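Probable sugar ABC transporter, sugar-binding protein (Streptococcus pneumoniae, PDB 2W7Y) binds the blood group A-trisaccharide and probably delivers such glycans to an ABC transporter for uptake. Local coordinates at residues D183-T186 and Q187-S191. Numbering follows the deposited sequence.
Sequences DDFT and QAMAS
Phe-185 and Met-189, a selenomethionine one helical turn further on, meet on the buried flank of helix 182-193. The selenium comes to 3.7 Å from CE1 of the Phe-185 ring, whose centroid lies 4.6 Å from SE. At 49° off the ring normal it sits neither squarely above the face nor at the edge, an oblique Met-aromatic contact. The Met-189 chain bends at both chi2 and chi3 to bring its selenium obliquely against CE1. Trp-179 meets the same ring edge-to-face, and Phe-201 and Glu-249 touch both side chains, packing this flank against strand 199-201 and helix 237-252. Beneath the pair runs the i to i+4 ladder of an alpha-helix, in which Met-189 N donates to Phe-185 O at 2.9 Å. These residues make up about two and a half turns of helix 182-193, a peripheral helix of the solute-binding protein, remote from the bound trisaccharide. Near its N-terminal end, OD2 of Asp-184 accepts a hydrogen bond from the backbone N of Thr-181, tying that carboxylate to the residue just ahead of the helix. On a more open flank Gln-187 runs back alongside Asp-183. OE1 of Gln-187 ends 3.7 Å from CB of Asp-183, an approach without a hydrogen bond between the two side chains. Thr-186 turns OG1 back over the preceding turn (chi1 63°), where it lies 2.9 Å from Asp-183 O, the oxygen that accepts the Gln-187 N-H. Farther along, Ser-191 OG donates to Gln-187 O at 2.9 Å, and Ser-191 N reaches that oxygen from the opposite face of the carbonyl plane, so one residue grips it twice.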
loop_
_atom_site.group_PDB
_atom_site.type_symbol
_atom_site.label_atom_id
_atom_site.label_comp_id
_atom_site.label_asym_id
_atom_site.label_seq_id
_atom_site.Cartn_x
_atom_site.Cartn_y
_atom_site.Cartn_z
ATOM N N ASP A 183 -5.895 -18.597 14.359
ATOM C CA ASP A 183 -5.156 -19.628 15.087
ATOM C C ASP A 183 -4.332 -20.545 14.174
ATOM O O ASP A 183 -3.239 -20.966 14.552
ATOM C CB ASP A 183 -6.102 -20.438 15.984
ATOM C CG ASP A 183 -6.602 -19.638 17.194
ATOM O OD1 ASP A 183 -7.523 -20.119 17.885
ATOM O OD2 ASP A 183 -6.079 -18.535 17.467
ATOM N N ASP A 184 -4.843 -20.833 12.976
ATOM C CA ASP A 184 -4.088 -21.583 11.961
ATOM C C ASP A 184 -2.805 -20.856 11.559
ATOM O O ASP A 184 -1.756 -21.482 11.381
ATOM C CB ASP A 184 -4.936 -21.828 10.706
ATOM C CG ASP A 184 -6.077 -22.811 10.936
ATOM O OD1 ASP A 184 -5.969 -23.698 11.811
ATOM O OD2 ASP A 184 -7.085 -22.698 10.209
ATOM N N PHE A 185 -2.908 -19.538 11.397
ATOM C CA PHE A 185 -1.775 -18.684 11.052
ATOM C C PHE A 185 -0.716 -18.667 12.158
ATOM O O PHE A 185 0.471 -18.820 11.879
ATOM C CB PHE A 185 -2.267 -17.265 10.738
ATOM C CG PHE A 185 -1.188 -16.210 10.786
ATOM C CD1 PHE A 185 -0.168 -16.186 9.839
ATOM C CD2 PHE A 185 -1.208 -15.227 11.773
ATOM C CE1 PHE A 185 0.818 -15.218 9.879
ATOM C CE2 PHE A 185 -0.219 -14.243 11.819
ATOM C CZ PHE A 185 0.794 -14.240 10.872
ATOM N N THR A 186 -1.158 -18.484 13.402
ATOM C CA THR A 186 -0.264 -18.445 14.559
ATOM C C THR A 186 0.384 -19.799 14.837
ATOM O O THR A 186 1.527 -19.856 15.287
ATOM C CB THR A 186 -0.990 -17.968 15.840
ATOM O OG1 THR A 186 -2.030 -18.894 16.181
ATOM C CG2 THR A 186 -1.580 -16.572 15.646
ATOM N N GLN A 187 -0.354 -20.878 14.581
ATOM C CA GLN A 187 0.177 -22.240 14.718
ATOM C C GLN A 187 1.204 -22.559 13.629
ATOM O O GLN A 187 2.178 -23.268 13.875
ATOM C CB GLN A 187 -0.954 -23.277 14.737
ATOM C CG GLN A 187 -1.781 -23.241 16.023
ATOM C CD GLN A 187 -3.148 -23.901 15.911
ATOM O OE1 GLN A 187 -4.085 -23.524 16.619
ATOM N NE2 GLN A 187 -3.265 -24.893 15.037
ATOM N N ALA A 188 0.983 -22.011 12.434
ATOM C CA ALA A 188 1.932 -22.126 11.327
ATOM C C ALA A 188 3.212 -21.358 11.644
ATOM O O ALA A 188 4.319 -21.838 11.389
ATOM C CB ALA A 188 1.307 -21.618 10.035
HETATM N N MSE A 189 3.041 -20.167 12.212
HETATM C CA MSE A 189 4.153 -19.323 12.638
HETATM C C MSE A 189 4.975 -19.948 13.760
HETATM O O MSE A 189 6.202 -19.881 13.739
HETATM C CB MSE A 189 3.638 -17.944 13.055
HETATM C CG MSE A 189 4.097 -16.785 12.177
HETATM SE SE MSE A 189 3.980 -17.011 10.237
HETATM C CE MSE A 189 5.713 -17.783 9.838
ATOM N N ALA A 190 4.292 -20.554 14.729
ATOM C CA ALA A 190 4.946 -21.275 15.823
ATOM C C ALA A 190 5.796 -22.448 15.313
ATOM O O ALA A 190 6.932 -22.630 15.752
ATOM C CB ALA A 190 3.915 -21.750 16.840
ATOM N N SER A 191 5.246 -23.222 14.376
ATOM C CA SER A 191 5.953 -24.341 13.738
ATOM C C SER A 191 7.248 -23.922 13.050
ATOM O O SER A 191 8.253 -24.631 13.127
ATOM C CB SER A 191 5.051 -25.026 12.710
ATOM O OG SER A 191 3.864 -25.504 13.311
#